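Local coordinates for BB_2cx5_001 (Thermus thermophilus, PDB 3RI0), which is a designed scaffold protein, built on an aminoacyl-tRNA editing domain, intended to present a grafted linear HIV epitope as an immunogen, at residues V40-E43 and V44-V48. The protein carries 6 engineered substitutions. Sequence-based numbering, arbitrary orientation.
Sequences VGAE and VGQIV
The backbone N and O of Glu43 are both held by Gln46 where residues 40-43 link the end of helix 33-39 to a 3-10 turn, 44-46, that runs into strand 47-54. Gly41, with positive phi (72°), is the C-prime residue of the Schellman motif that closes the helix, a backbone conformation glycine adopts easily. After it the chain extends through Ala42 and Glu43 and then coils, Gln46 N donating to Glu43 O at 3.0 Å; Ile47 N follows with a bond to Val44 O. The Gln46 side chain returns toward residue 43: CG lies beside its own backbone N (chi1 -73°), the extended chain brings the amide alongside Glu43, and the amide's own rotation puts OE1 2.8 Å from Glu43 N. This bond is nearly straight (166°) and lies in the plane of the amide carbonyl. The small CB of Ala42 lies against Gln46 OE1 (3.1 Å), where a methyl leaves room for the amide. Apolar Val44 and Ile47 pack on Ala33 and Ala37 of helix 33-39. Glutamine supplies both acceptor and donor: NE2 bonds to Glu124 O, while the Gln46 backbone pairs with Trp126. Both ends of the buried amide are thus satisfied, its rotation is fixed, and the turn is tied to strand 125-128 and the residue before it.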
ATOM      1  N   VAL A  40      -1.135  10.498  13.448  1.00 27.72           N
ATOM      2  CA  VAL A  40      -2.524  10.050  13.522  1.00 25.62           C
ATOM      3  C   VAL A  40      -2.782   9.143  14.725  1.00 25.57           C
ATOM      4  O   VAL A  40      -3.861   8.572  14.872  1.00 22.01           O
ATOM      5  CB  VAL A  40      -2.936   9.313  12.214  1.00 25.92           C
ATOM      6  CG1 VAL A  40      -2.747  10.238  11.018  1.00 26.20           C
ATOM      7  CG2 VAL A  40      -2.107   8.059  12.022  1.00 24.38           C
ATOM      8  N   GLY A  41      -1.774   9.008  15.580  1.00 25.78           N
ATOM      9  CA  GLY A  41      -1.915   8.199  16.778  1.00 25.36           C
ATOM     10  C   GLY A  41      -1.960   6.698  16.591  1.00 25.74           C
ATOM     11  O   GLY A  41      -2.548   6.006  17.416  1.00 27.06           O
ATOM     12  N   ALA A  42      -1.350   6.180  15.528  1.00 25.38           N
ATOM     13  CA  ALA A  42      -1.351   4.735  15.293  1.00 24.62           C
ATOM     14  C   ALA A  42       0.032   4.151  15.557  1.00 24.27           C
ATOM     15  O   ALA A  42       0.999   4.893  15.743  1.00 24.82           O
ATOM     16  CB  ALA A  42      -1.763   4.443  13.849  1.00 22.40           C
ATOM     17  N   GLU A  43       0.121   2.823  15.602  1.00 24.05           N
ATOM     18  CA  GLU A  43       1.409   2.152  15.783  1.00 22.62           C
ATOM     19  C   GLU A  43       1.978   2.017  14.384  1.00 21.85           C
ATOM     20  O   GLU A  43       1.224   1.995  13.405  1.00 21.79           O
ATOM     21  CB  GLU A  43       1.241   0.746  16.337  1.00 24.79           C
ATOM     22  CG  GLU A  43       0.881   0.650  17.792  1.00 30.08           C
ATOM     23  CD  GLU A  43       0.607  -0.788  18.195  1.00 33.55           C
ATOM     24  OE1 GLU A  43      -0.180  -0.996  19.144  1.00 35.94           O
ATOM     25  OE2 GLU A  43       1.181  -1.708  17.559  1.00 35.22           O
ATOM     26  N   VAL A  44       3.295   1.905  14.277  1.00 19.86           N
ATOM     27  CA  VAL A  44       3.907   1.771  12.971  1.00 19.64           C
ATOM     28  C   VAL A  44       3.445   0.499  12.253  1.00 18.81           C
ATOM     29  O   VAL A  44       3.406   0.447  11.031  1.00 17.63           O
ATOM     30  CB  VAL A  44       5.439   1.768  13.067  1.00 19.69           C
ATOM     31  CG1 VAL A  44       5.932   0.418  13.558  1.00 20.47           C
ATOM     32  CG2 VAL A  44       6.025   2.104  11.702  1.00 19.97           C
ATOM     33  N   GLY A  45       3.080  -0.523  13.015  1.00 18.30           N
ATOM     34  CA  GLY A  45       2.620  -1.753  12.393  1.00 19.28           C
ATOM     35  C   GLY A  45       1.298  -1.592  11.660  1.00 19.82           C
ATOM     36  O   GLY A  45       0.913  -2.451  10.858  1.00 18.24           O
ATOM     37  N   GLN A  46       0.601  -0.494  11.937  1.00 18.66           N
ATOM     38  CA  GLN A  46      -0.680  -0.224  11.304  1.00 20.25           C
ATOM     39  C   GLN A  46      -0.528   0.452   9.949  1.00 19.66           C
ATOM     40  O   GLN A  46      -1.474   0.501   9.171  1.00 19.30           O
ATOM     41  CB  GLN A  46      -1.563   0.638  12.215  1.00 20.91           C
ATOM     42  CG  GLN A  46      -2.132  -0.120  13.410  1.00 19.59           C
ATOM     43  CD  GLN A  46      -2.901   0.788  14.361  1.00 23.10           C
ATOM     44  OE1 GLN A  46      -2.307   1.617  15.063  1.00 20.92           O
ATOM     45  NE2 GLN A  46      -4.227   0.646  14.382  1.00 20.89           N
ATOM     46  N   ILE A  47       0.657   0.980   9.666  1.00 19.37           N
ATOM     47  CA  ILE A  47       0.891   1.621   8.383  1.00 19.23           C
ATOM     48  C   ILE A  47       1.036   0.544   7.312  1.00 20.24           C
ATOM     49  O   ILE A  47       1.732  -0.455   7.513  1.00 20.04           O
ATOM     50  CB  ILE A  47       2.174   2.480   8.388  1.00 19.57           C
ATOM     51  CG1 ILE A  47       2.065   3.589   9.442  1.00 20.17           C
ATOM     52  CG2 ILE A  47       2.403   3.081   6.990  1.00 20.60           C
ATOM     53  CD1 ILE A  47       0.951   4.569   9.202  1.00 18.47           C
ATOM     54  N   VAL A  48       0.381   0.758   6.179  1.00 18.72           N
ATOM     55  CA  VAL A  48       0.426  -0.183   5.082  1.00 17.29           C
ATOM     56  C   VAL A  48       1.349   0.305   3.976  1.00 18.51           C
ATOM     57  O   VAL A  48       1.134   1.376   3.408  1.00 19.61           O
ATOM     58  CB  VAL A  48      -0.970  -0.379   4.464  1.00 19.09           C
ATOM     59  CG1 VAL A  48      -0.927  -1.516   3.439  1.00 16.96           C
ATOM     60  CG2 VAL A  48      -2.002  -0.661   5.566  1.00 19.66           C
TER